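Local structure of gamma-glutamyltranspeptidase (Streptomyces lincolnensis, 6J3A) at residues E325-E330 and G355-R360; L282-A287 and E330-E335; P126-L131 and R194-V199. The protein probably acts as an LmbA-like homologue of gamma-glutamyltranspeptidases, N-terminal nucleophile (Ntn) enzymes that typically hydrolyse or transfer gamma-glutamyl groups. All coordinates share one frame; numbering follows the deposited sequence.

Contact 1: E325-E330 and G355-R360; sequences EVPLDE and GSPGGR
Pro327 and Pro357 form the tight part of this contact: their rings meet through the two CG atoms at 3.7 Å, inclined to one another. Pro357 also sets its CB against Glu330 CB, 4.0 Å away, so the buried proline is wedged between a ring and an aliphatic stem, while Trp319 of helix 299-319 touches it from outside the pair. Both backbones turn sharply here. Pro327 is the centre of an inverse gamma turn and the N-cap of helix 328-331. In the other segment, Pro357 and Gly358 hold the two middle positions of a type II beta turn, closed by Gly359 N to Ser356 O at 3.0 Å.

The exposed Arg360 marks the looser, solvent-facing side. Its chain bends at chi3 (-143°) and brings the guanidinium over Pro327, whose CB lies beneath one face, 3.5 Å from Arg360 NH2. The Glu330 carboxylate stands at the guanidinium edge, the planes 36° apart. In this salt bridge Arg360 NH2 reaches Glu330 OE2 at 3.3 Å from above the carboxylate plane, whereas the bond from Arg360 NH1 to Glu330 OE1, 3.5 Å, is straight but weak.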
ATOM      1  N   GLU A 325     -35.223  22.230 -14.372  1.00 35.99           N
ATOM      2  CA  GLU A 325     -35.593  20.867 -13.990  1.00 35.48           C
ATOM      3  C   GLU A 325     -34.929  19.888 -14.971  1.00 34.39           C
ATOM      4  O   GLU A 325     -34.766  20.197 -16.154  1.00 31.71           O
ATOM      5  CB  GLU A 325     -37.120  20.700 -13.977  1.00 35.70           C
ATOM      6  N   VAL A 326     -34.510  18.732 -14.468  1.00 34.24           N
ATOM      7  CA  VAL A 326     -33.907  17.699 -15.321  1.00 35.23           C
ATOM      8  C   VAL A 326     -34.841  16.485 -15.378  1.00 35.27           C
ATOM      9  O   VAL A 326     -35.328  16.038 -14.337  1.00 34.09           O
ATOM     10  CB  VAL A 326     -32.507  17.276 -14.824  1.00 35.42           C
ATOM     11  CG1 VAL A 326     -31.822  16.359 -15.842  1.00 34.73           C
ATOM     12  CG2 VAL A 326     -31.643  18.506 -14.569  1.00 35.15           C
ATOM     13  N   PRO A 327     -35.091  15.945 -16.589  1.00 35.72           N
ATOM     14  CA  PRO A 327     -36.015  14.841 -16.700  1.00 36.30           C
ATOM     15  C   PRO A 327     -35.252  13.532 -16.504  1.00 37.31           C
ATOM     16  O   PRO A 327     -35.067  12.750 -17.439  1.00 37.92           O
ATOM     17  CB  PRO A 327     -36.561  15.011 -18.118  1.00 35.65           C
ATOM     18  CG  PRO A 327     -35.388  15.503 -18.883  1.00 35.99           C
ATOM     19  CD  PRO A 327     -34.552  16.308 -17.916  1.00 36.16           C
ATOM     20  N   LEU A 328     -34.830  13.303 -15.267  1.00 37.43           N
ATOM     21  CA  LEU A 328     -33.974  12.169 -14.934  1.00 38.20           C
ATOM     22  C   LEU A 328     -34.705  10.823 -15.017  1.00 37.16           C
ATOM     23  O   LEU A 328     -34.208   9.883 -15.637  1.00 35.61           O
ATOM     24  CB  LEU A 328     -33.385  12.370 -13.537  1.00 38.85           C
ATOM     25  CG  LEU A 328     -32.319  11.383 -13.072  1.00 38.68           C
ATOM     26  CD1 LEU A 328     -31.086  11.446 -13.956  1.00 38.70           C
ATOM     27  CD2 LEU A 328     -31.963  11.663 -11.622  1.00 39.29           C
ATOM     28  N   ASP A 329     -35.873  10.752 -14.382  1.00 38.30           N
ATOM     29  CA  ASP A 329     -36.736   9.553 -14.407  1.00 38.86           C
ATOM     30  C   ASP A 329     -36.922   9.028 -15.818  1.00 38.94           C
ATOM     31  O   ASP A 329     -36.779   7.838 -16.066  1.00 39.49           O
ATOM     32  CB  ASP A 329     -38.118   9.852 -13.830  1.00 39.19           C
ATOM     33  CG  ASP A 329     -38.069  10.311 -12.388  1.00 41.34           C
ATOM     34  OD1 ASP A 329     -37.089  10.001 -11.673  1.00 41.62           O
ATOM     35  OD2 ASP A 329     -39.028  10.996 -11.975  1.00 44.35           O
ATOM     36  N   GLU A 330     -37.235   9.938 -16.735  1.00 38.56           N
ATOM     37  CA  GLU A 330     -37.434   9.600 -18.144  1.00 39.77           C
ATOM     38  C   GLU A 330     -36.147   9.140 -18.837  1.00 36.90           C
ATOM     39  O   GLU A 330     -36.166   8.184 -19.611  1.00 34.41           O
ATOM     40  CB  GLU A 330     -38.096  10.783 -18.877  1.00 42.07           C
ATOM     41  CG  GLU A 330     -39.560  10.957 -18.469  1.00 44.60           C
ATOM     42  CD  GLU A 330     -40.117  12.348 -18.705  1.00 47.05           C
ATOM     43  OE1 GLU A 330     -40.432  13.033 -17.714  1.00 50.43           O
ATOM     44  OE2 GLU A 330     -40.252  12.758 -19.869  1.00 48.36           O
ATOM     45  N   GLY A 355     -30.897  12.776 -26.812  1.00 38.52           N
ATOM     46  CA  GLY A 355     -32.232  12.263 -27.041  1.00 38.23           C
ATOM     47  C   GLY A 355     -33.312  13.214 -26.586  1.00 37.89           C
ATOM     48  O   GLY A 355     -33.038  14.347 -26.163  1.00 35.65           O
ATOM     49  N   SER A 356     -34.538  12.702 -26.665  1.00 38.25           N
ATOM     50  CA  SER A 356     -35.760  13.450 -26.422  1.00 40.48           C
ATOM     51  C   SER A 356     -36.627  12.852 -25.292  1.00 39.97           C
ATOM     52  O   SER A 356     -37.740  12.369 -25.549  1.00 38.03           O
ATOM     53  CB  SER A 356     -36.554  13.553 -27.734  1.00 41.24           C
ATOM     54  OG  SER A 356     -36.076  14.640 -28.505  1.00 43.13           O
ATOM     55  N   PRO A 357     -36.135  12.911 -24.033  1.00 41.09           N
ATOM     56  CA  PRO A 357     -36.940  12.455 -22.886  1.00 41.87           C
ATOM     57  C   PRO A 357     -38.319  13.109 -22.828  1.00 42.74           C
ATOM     58  O   PRO A 357     -38.413  14.333 -22.718  1.00 41.94           O
ATOM     59  CB  PRO A 357     -36.107  12.884 -21.666  1.00 42.02           C
ATOM     60  CG  PRO A 357     -35.164  13.918 -22.173  1.00 42.18           C
ATOM     61  CD  PRO A 357     -34.861  13.507 -23.585  1.00 41.60           C
ATOM     62  N   GLY A 358     -39.362  12.288 -22.927  1.00 43.13           N
ATOM     63  CA  GLY A 358     -40.752  12.751 -22.854  1.00 45.40           C
ATOM     64  C   GLY A 358     -41.206  13.582 -24.034  1.00 46.20           C
ATOM     65  O   GLY A 358     -42.128  14.393 -23.906  1.00 47.02           O
ATOM     66  N   GLY A 359     -40.551  13.388 -25.177  1.00 46.14           N
ATOM     67  CA  GLY A 359     -40.781  14.209 -26.364  1.00 46.76           C
ATOM     68  C   GLY A 359     -40.125  15.591 -26.380  1.00 47.12           C
ATOM     69  O   GLY A 359     -40.226  16.297 -27.389  1.00 46.02           O
ATOM     70  N   ARG A 360     -39.445  15.981 -25.294  1.00 47.13           N
ATOM     71  CA  ARG A 360     -38.814  17.305 -25.201  1.00 46.70           C
ATOM     72  C   ARG A 360     -37.696  17.447 -26.233  1.00 47.64           C
ATOM     73  O   ARG A 360     -36.948  16.500 -26.471  1.00 48.35           O
ATOM     74  CB  ARG A 360     -38.271  17.562 -23.793  1.00 46.41           C
ATOM     75  CG  ARG A 360     -39.342  17.888 -22.765  1.00 47.79           C
ATOM     76  CD  ARG A 360     -38.740  18.377 -21.442  1.00 48.98           C
ATOM     77  NE  ARG A 360     -39.503  17.895 -20.288  1.00 50.07           N
ATOM     78  CZ  ARG A 360     -39.577  16.618 -19.898  1.00 50.98           C
ATOM     79  NH1 ARG A 360     -40.306  16.292 -18.840  1.00 50.58           N
ATOM     80  NH2 ARG A 360     -38.937  15.653 -20.558  1.00 52.22           N
TER

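Contact 2: L282-A287 and E330-E335; sequences LLQQLA and ELLSAE
Leu332 pushes one methyl, CD2, against the 282-287 helix, where it lies 3.6 Å from Gln284 CG and 4.0 Å from Leu283 CB. The same methyl is 3.8 Å from the backbone carbon Leu283 C, and Ala287 CB borders it more distantly at 4.4 Å. One branch thus rests on the helix surface between residues a turn apart, with the Leu332 and Gln284 side chains roughly perpendicular. Leu331 makes the second half of the contact: its CB lies 3.8 Å from Gln284 OE1, and its CD2 is 3.9 Å from Gln284 NE2. The amide end of Gln284 lies against Leu331, the two side chains crossing at a slant.

That amide is held from beyond the two segments. Tyr320 OH bonds to Gln284 OE1 and Asp315 OD2 to Gln284 NE2, so both ends of a buried polar group are satisfied and its flip is fixed, even though what it touches in 330-335 is chiefly the Leu331 side chain. Leu331 ends helix 328-331, Leu332 is the first residue to leave helical geometry, and Ser333 is the N-cap of helix 334-341. Ser333 OG donates to Glu330 O at 2.8 Å and caps Tyr336 N, tying the two short helices together.

Helix 280-288 sets Leu283 against Ala261 and Val270 of strands 256-265 and 268-272, consistent with the helix-on-sheet layering of the Ntn fold. Helix 506-519 flanks it through Leu282 and Leu286, and helix 299-319 touches both Gln284 and Leu331.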
ATOM      1  N   LEU A 282     -23.312   8.092 -15.344  1.00 31.77           N
ATOM      2  CA  LEU A 282     -22.949   6.693 -15.061  1.00 32.45           C
ATOM      3  C   LEU A 282     -24.208   5.824 -15.089  1.00 31.70           C
ATOM      4  O   LEU A 282     -24.251   4.783 -15.752  1.00 31.07           O
ATOM      5  CB  LEU A 282     -22.247   6.565 -13.692  1.00 33.85           C
ATOM      6  CG  LEU A 282     -21.478   5.248 -13.423  1.00 35.38           C
ATOM      7  CD1 LEU A 282     -20.321   5.446 -12.443  1.00 35.72           C
ATOM      8  CD2 LEU A 282     -22.383   4.111 -12.941  1.00 35.06           C
ATOM      9  N   LEU A 283     -25.230   6.282 -14.367  1.00 29.80           N
ATOM     10  CA  LEU A 283     -26.516   5.602 -14.305  1.00 29.01           C
ATOM     11  C   LEU A 283     -27.145   5.466 -15.713  1.00 28.77           C
ATOM     12  O   LEU A 283     -27.663   4.407 -16.058  1.00 29.50           O
ATOM     13  CB  LEU A 283     -27.463   6.317 -13.320  1.00 28.06           C
ATOM     14  CG  LEU A 283     -26.967   6.637 -11.894  1.00 27.57           C
ATOM     15  CD1 LEU A 283     -28.006   7.338 -11.029  1.00 27.23           C
ATOM     16  CD2 LEU A 283     -26.544   5.365 -11.202  1.00 28.32           C
ATOM     17  N   GLN A 284     -27.064   6.518 -16.526  1.00 28.93           N
ATOM     18  CA  GLN A 284     -27.566   6.470 -17.914  1.00 29.68           C
ATOM     19  C   GLN A 284     -26.824   5.448 -18.763  1.00 30.59           C
ATOM     20  O   GLN A 284     -27.417   4.793 -19.615  1.00 31.95           O
ATOM     21  CB  GLN A 284     -27.493   7.846 -18.585  1.00 28.90           C
ATOM     22  CG  GLN A 284     -28.623   8.782 -18.174  1.00 28.75           C
ATOM     23  CD  GLN A 284     -28.915   9.869 -19.182  1.00 28.74           C
ATOM     24  OE1 GLN A 284     -28.907  11.047 -18.841  1.00 29.28           O
ATOM     25  NE2 GLN A 284     -29.181   9.481 -20.434  1.00 28.03           N
ATOM     26  N   GLN A 285     -25.528   5.312 -18.520  1.00 32.05           N
ATOM     27  CA  GLN A 285     -24.733   4.295 -19.204  1.00 32.95           C
ATOM     28  C   GLN A 285     -25.169   2.865 -18.864  1.00 32.40           C
ATOM     29  O   GLN A 285     -25.149   1.986 -19.730  1.00 31.96           O
ATOM     30  CB  GLN A 285     -23.250   4.497 -18.913  1.00 33.32           C
ATOM     31  CG  GLN A 285     -22.655   5.678 -19.664  1.00 33.94           C
ATOM     32  CD  GLN A 285     -21.240   5.987 -19.216  1.00 33.69           C
ATOM     33  OE1 GLN A 285     -20.284   5.418 -19.728  1.00 34.04           O
ATOM     34  NE2 GLN A 285     -21.103   6.888 -18.254  1.00 32.72           N
ATOM     35  N   LEU A 286     -25.574   2.661 -17.611  1.00 31.77           N
ATOM     36  CA  LEU A 286     -26.057   1.367 -17.124  1.00 31.75           C
ATOM     37  C   LEU A 286     -27.424   1.036 -17.692  1.00 31.98           C
ATOM     38  O   LEU A 286     -27.676  -0.103 -18.105  1.00 32.95           O
ATOM     39  CB  LEU A 286     -26.162   1.377 -15.595  1.00 31.49           C
ATOM     40  CG  LEU A 286     -24.871   1.357 -14.792  1.00 30.80           C
ATOM     41  CD1 LEU A 286     -25.177   1.567 -13.320  1.00 30.75           C
ATOM     42  CD2 LEU A 286     -24.141   0.045 -14.992  1.00 31.20           C
ATOM     43  N   ALA A 287     -28.307   2.037 -17.685  1.00 30.40           N
ATOM     44  CA  ALA A 287     -29.627   1.924 -18.314  1.00 29.92           C
ATOM     45  C   ALA A 287     -29.585   1.631 -19.819  1.00 29.19           C
ATOM     46  O   ALA A 287     -30.498   1.023 -20.364  1.00 29.39           O
ATOM     47  CB  ALA A 287     -30.426   3.181 -18.060  1.00 29.72           C
ATOM     48  N   GLU A 330     -37.235   9.938 -16.735  1.00 38.56           N
ATOM     49  CA  GLU A 330     -37.434   9.600 -18.144  1.00 39.77           C
ATOM     50  C   GLU A 330     -36.147   9.140 -18.837  1.00 36.90           C
ATOM     51  O   GLU A 330     -36.166   8.184 -19.611  1.00 34.41           O
ATOM     52  CB  GLU A 330     -38.096  10.783 -18.877  1.00 42.07           C
ATOM     53  CG  GLU A 330     -39.560  10.957 -18.469  1.00 44.60           C
ATOM     54  CD  GLU A 330     -40.117  12.348 -18.705  1.00 47.05           C
ATOM     55  OE1 GLU A 330     -40.432  13.033 -17.714  1.00 50.43           O
ATOM     56  OE2 GLU A 330     -40.252  12.758 -19.869  1.00 48.36           O
ATOM     57  N   LEU A 331     -35.040   9.807 -18.524  1.00 36.09           N
ATOM     58  CA  LEU A 331     -33.713   9.447 -19.034  1.00 35.19           C
ATOM     59  C   LEU A 331     -33.224   8.061 -18.584  1.00 34.16           C
ATOM     60  O   LEU A 331     -32.456   7.415 -19.297  1.00 34.10           O
ATOM     61  CB  LEU A 331     -32.706  10.528 -18.632  1.00 35.90           C
ATOM     62  CG  LEU A 331     -32.873  11.857 -19.386  1.00 36.09           C
ATOM     63  CD1 LEU A 331     -32.218  12.998 -18.617  1.00 36.85           C
ATOM     64  CD2 LEU A 331     -32.315  11.787 -20.801  1.00 34.85           C
ATOM     65  N   LEU A 332     -33.680   7.614 -17.414  1.00 33.48           N
ATOM     66  CA  LEU A 332     -33.428   6.252 -16.909  1.00 33.50           C
ATOM     67  C   LEU A 332     -34.599   5.262 -17.062  1.00 33.80           C
ATOM     68  O   LEU A 332     -34.531   4.137 -16.559  1.00 36.71           O
ATOM     69  CB  LEU A 332     -33.050   6.319 -15.431  1.00 33.24           C
ATOM     70  CG  LEU A 332     -31.923   7.284 -15.075  1.00 33.74           C
ATOM     71  CD1 LEU A 332     -31.778   7.333 -13.559  1.00 33.31           C
ATOM     72  CD2 LEU A 332     -30.614   6.900 -15.765  1.00 33.10           C
ATOM     73  N   SER A 333     -35.666   5.657 -17.746  1.00 32.80           N
ATOM     74  CA  SER A 333     -36.795   4.757 -17.965  1.00 32.27           C
ATOM     75  C   SER A 333     -36.412   3.732 -19.022  1.00 32.43           C
ATOM     76  O   SER A 333     -35.571   3.992 -19.893  1.00 29.58           O
ATOM     77  CB  SER A 333     -38.045   5.521 -18.399  1.00 32.09           C
ATOM     78  OG  SER A 333     -37.909   6.013 -19.721  1.00 32.80           O
ATOM     79  N   ALA A 334     -37.037   2.568 -18.931  1.00 33.39           N
ATOM     80  CA  ALA A 334     -36.772   1.475 -19.861  1.00 34.83           C
ATOM     81  C   ALA A 334     -37.216   1.845 -21.275  1.00 36.75           C
ATOM     82  O   ALA A 334     -36.522   1.567 -22.261  1.00 35.80           O
ATOM     83  CB  ALA A 334     -37.498   0.226 -19.400  1.00 34.31           C
ATOM     84  N   GLU A 335     -38.403   2.448 -21.340  1.00 39.84           N
ATOM     85  CA  GLU A 335     -39.000   2.998 -22.577  1.00 41.27           C
ATOM     86  C   GLU A 335     -37.984   3.821 -23.403  1.00 38.98           C
ATOM     87  O   GLU A 335     -37.692   3.494 -24.563  1.00 38.59           O
ATOM     88  CB  GLU A 335     -40.290   3.793 -22.204  1.00 45.61           C
ATOM     89  CG  GLU A 335     -40.706   4.999 -23.063  1.00 48.97           C
ATOM     90  CD  GLU A 335     -41.243   4.636 -24.448  1.00 50.96           C
ATOM     91  OE1 GLU A 335     -40.718   3.691 -25.103  1.00 49.79           O
ATOM     92  OE2 GLU A 335     -42.204   5.321 -24.888  1.00 49.63           O
TER

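Contact 3: P126-L131 and R194-V199; sequences PLADVL and RLLAEV
Leu196 reaches across from helix 186-200 and forks over the start of helix 127-140, and the contact between the two segments is apolar throughout. Its CD1 branch meets Leu131 CD1 at 3.6 Å, the two side chains passing in opposite directions. Its CD2 branch turns to the first turn of the facing helix, 3.6 Å from the backbone nitrogen Ala128 N and 3.9 Å from Leu127 CD1. Ala128 CB, 4.1 Å from Leu196 CD2, borders the same branch. With chi1 at -69°, CG of Leu196 stands beside the backbone N and the two methyls are aimed at different turns of the facing helix. Leu195 adds a second apolar pair, its CD2 lying 3.6 Å from Leu127 CD1, where the two chains meet at about a right angle. Leu127 CD1 therefore touches two successive leucines.

The backbone geometry is consistent with contact through long side chains. The local axes run antiparallel, 162° between their N-to-C directions, and approach only to 10.8 Å, a gap that leucines can bridge. Pro126 is the N-cap of helix 127-140, and Leu131 N bonds to Leu127 O at 2.9 Å.

Arg194 and Glu198, which take no part across the contact, are paired with each other on helix 186-200 by a long salt bridge, Arg194 NE to Glu198 OE2 at 3.6 Å, and Arg194 also makes a cation-pi contact with Phe220.

Within this helical part of the chain, Ala212 of helix 205-217 touches both Leu127 and Leu195. Helix 111-122 likewise meets both through Leu119 and Phe112, while helix 36-50 packs on Val130.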
ATOM      1  N   PRO A 126     -13.688  16.174  17.874  1.00 36.33           N
ATOM      2  CA  PRO A 126     -13.647  17.626  17.689  1.00 35.84           C
ATOM      3  C   PRO A 126     -12.816  18.046  16.480  1.00 35.55           C
ATOM      4  O   PRO A 126     -11.970  17.286  16.000  1.00 35.40           O
ATOM      5  CB  PRO A 126     -13.003  18.149  18.988  1.00 35.60           C
ATOM      6  CG  PRO A 126     -12.848  16.968  19.889  1.00 36.33           C
ATOM      7  CD  PRO A 126     -12.847  15.759  19.011  1.00 36.35           C
ATOM      8  N   LEU A 127     -13.067  19.267  16.026  1.00 35.28           N
ATOM      9  CA  LEU A 127     -12.396  19.839  14.867  1.00 36.18           C
ATOM     10  C   LEU A 127     -10.890  19.755  15.014  1.00 35.81           C
ATOM     11  O   LEU A 127     -10.186  19.372  14.085  1.00 36.45           O
ATOM     12  CB  LEU A 127     -12.792  21.316  14.701  1.00 37.74           C
ATOM     13  CG  LEU A 127     -13.146  21.845  13.304  1.00 38.69           C
ATOM     14  CD1 LEU A 127     -12.752  23.312  13.218  1.00 39.88           C
ATOM     15  CD2 LEU A 127     -12.520  21.066  12.157  1.00 38.49           C
ATOM     16  N   ALA A 128     -10.424  20.124  16.205  1.00 36.74           N
ATOM     17  CA  ALA A 128      -9.003  20.115  16.551  1.00 37.12           C
ATOM     18  C   ALA A 128      -8.328  18.766  16.282  1.00 37.30           C
ATOM     19  O   ALA A 128      -7.316  18.708  15.580  1.00 35.87           O
ATOM     20  CB  ALA A 128      -8.815  20.522  18.007  1.00 36.43           C
ATOM     21  N   ASP A 129      -8.903  17.689  16.814  1.00 38.75           N
ATOM     22  CA  ASP A 129      -8.306  16.348  16.681  1.00 40.34           C
ATOM     23  C   ASP A 129      -8.303  15.859  15.232  1.00 39.40           C
ATOM     24  O   ASP A 129      -7.391  15.144  14.806  1.00 40.54           O
ATOM     25  CB  ASP A 129      -9.034  15.317  17.559  1.00 42.66           C
ATOM     26  CG  ASP A 129      -9.018  15.670  19.061  1.00 45.20           C
ATOM     27  OD1 ASP A 129      -8.511  16.743  19.446  1.00 45.66           O
ATOM     28  OD2 ASP A 129      -9.529  14.858  19.869  1.00 47.36           O
ATOM     29  N   VAL A 130      -9.317  16.255  14.475  1.00 38.11           N
ATOM     30  CA  VAL A 130      -9.481  15.745  13.131  1.00 38.22           C
ATOM     31  C   VAL A 130      -8.659  16.541  12.147  1.00 38.98           C
ATOM     32  O   VAL A 130      -8.226  15.995  11.137  1.00 38.29           O
ATOM     33  CB  VAL A 130     -10.977  15.603  12.758  1.00 38.28           C
ATOM     34  CG1 VAL A 130     -11.286  16.045  11.344  1.00 39.19           C
ATOM     35  CG2 VAL A 130     -11.401  14.153  12.932  1.00 38.76           C
ATOM     36  N   LEU A 131      -8.415  17.818  12.426  1.00 39.65           N
ATOM     37  CA  LEU A 131      -7.628  18.597  11.479  1.00 40.46           C
ATOM     38  C   LEU A 131      -6.148  18.850  11.870  1.00 38.42           C
ATOM     39  O   LEU A 131      -5.423  19.498  11.117  1.00 39.44           O
ATOM     40  CB  LEU A 131      -8.415  19.831  10.986  1.00 42.48           C
ATOM     41  CG  LEU A 131      -8.654  21.113  11.763  1.00 44.00           C
ATOM     42  CD1 LEU A 131      -7.342  21.821  12.033  1.00 46.72           C
ATOM     43  CD2 LEU A 131      -9.543  22.025  10.937  1.00 43.70           C
ATOM     44  N   ARG A 194      -5.707  29.658  13.856  1.00 40.89           N
ATOM     45  CA  ARG A 194      -6.532  30.778  14.275  1.00 42.79           C
ATOM     46  C   ARG A 194      -7.998  30.348  14.360  1.00 41.35           C
ATOM     47  O   ARG A 194      -8.667  30.578  15.377  1.00 40.52           O
ATOM     48  CB  ARG A 194      -6.380  31.961  13.319  1.00 45.64           C
ATOM     49  CG  ARG A 194      -7.070  33.213  13.845  1.00 48.75           C
ATOM     50  CD  ARG A 194      -6.920  34.413  12.930  1.00 50.94           C
ATOM     51  NE  ARG A 194      -7.892  35.458  13.264  1.00 51.54           N
ATOM     52  CZ  ARG A 194      -8.003  36.624  12.630  1.00 50.26           C
ATOM     53  NH1 ARG A 194      -7.199  36.924  11.609  1.00 49.50           N
ATOM     54  NH2 ARG A 194      -8.926  37.499  13.021  1.00 49.26           N
ATOM     55  N   LEU A 195      -8.473  29.716  13.289  1.00 39.53           N
ATOM     56  CA  LEU A 195      -9.812  29.129  13.236  1.00 39.68           C
ATOM     57  C   LEU A 195     -10.102  28.377  14.527  1.00 38.88           C
ATOM     58  O   LEU A 195     -11.065  28.687  15.226  1.00 38.09           O
ATOM     59  CB  LEU A 195      -9.939  28.182  12.034  1.00 40.22           C
ATOM     60  CG  LEU A 195     -11.337  27.744  11.603  1.00 40.92           C
ATOM     61  CD1 LEU A 195     -11.290  27.128  10.215  1.00 41.68           C
ATOM     62  CD2 LEU A 195     -11.948  26.735  12.554  1.00 41.56           C
ATOM     63  N   LEU A 196      -9.240  27.412  14.841  1.00 38.10           N
ATOM     64  CA  LEU A 196      -9.374  26.606  16.047  1.00 38.57           C
ATOM     65  C   LEU A 196      -9.328  27.423  17.331  1.00 37.92           C
ATOM     66  O   LEU A 196     -10.112  27.181  18.243  1.00 37.21           O
ATOM     67  CB  LEU A 196      -8.270  25.562  16.103  1.00 38.94           C
ATOM     68  CG  LEU A 196      -8.325  24.431  15.084  1.00 39.49           C
ATOM     69  CD1 LEU A 196      -7.023  23.648  15.173  1.00 39.96           C
ATOM     70  CD2 LEU A 196      -9.518  23.522  15.335  1.00 39.39           C
ATOM     71  N   ALA A 197      -8.398  28.370  17.408  1.00 38.76           N
ATOM     72  CA  ALA A 197      -8.267  29.211  18.601  1.00 41.34           C
ATOM     73  C   ALA A 197      -9.585  29.920  18.917  1.00 43.24           C
ATOM     74  O   ALA A 197     -10.087  29.838  20.045  1.00 42.62           O
ATOM     75  CB  ALA A 197      -7.144  30.226  18.434  1.00 40.81           C
ATOM     76  N   GLU A 198     -10.163  30.565  17.904  1.00 45.04           N
ATOM     77  CA  GLU A 198     -11.369  31.368  18.110  1.00 46.90           C
ATOM     78  C   GLU A 198     -12.694  30.609  18.060  1.00 44.59           C
ATOM     79  O   GLU A 198     -13.743  31.234  18.136  1.00 44.67           O
ATOM     80  CB  GLU A 198     -11.401  32.585  17.177  1.00 50.42           C
ATOM     81  CG  GLU A 198     -11.595  32.310  15.698  1.00 53.32           C
ATOM     82  CD  GLU A 198     -11.989  33.575  14.949  1.00 56.04           C
ATOM     83  OE1 GLU A 198     -13.161  34.009  15.085  1.00 56.68           O
ATOM     84  OE2 GLU A 198     -11.125  34.141  14.241  1.00 57.37           O
ATOM     85  N   VAL A 199     -12.661  29.286  17.937  1.00 43.46           N
ATOM     86  CA  VAL A 199     -13.861  28.470  18.200  1.00 43.43           C
ATOM     87  C   VAL A 199     -13.740  27.599  19.460  1.00 43.48           C
ATOM     88  O   VAL A 199     -14.717  26.968  19.863  1.00 43.98           O
ATOM     89  CB  VAL A 199     -14.263  27.583  16.987  1.00 42.70           C
ATOM     90  CG1 VAL A 199     -14.440  28.431  15.730  1.00 41.76           C
ATOM     91  CG2 VAL A 199     -13.263  26.454  16.754  1.00 42.53           C
TER

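How the contacts relate
Contacts 1 and 2 are neighbours, with centres 11 Å apart, and share Glu330 and helix 328-331. That short helix presents one side to the loop 355-360 and another to helix 280-288, and the two contacts meet directly where Pro357 CG packs on Leu331 CD2 at 3.8 Å. Asp315 also joins them, bonding to Gly355 N on one side and to Gln284 NE2 on the other. Their segments alternate along the chain, whereas contact 3 closes before either opens. Contact 3 lies across the chain's centre, its centre about 46 Å from that of contact 1 and about 44 Å from that of contact 2, in a separate helical region.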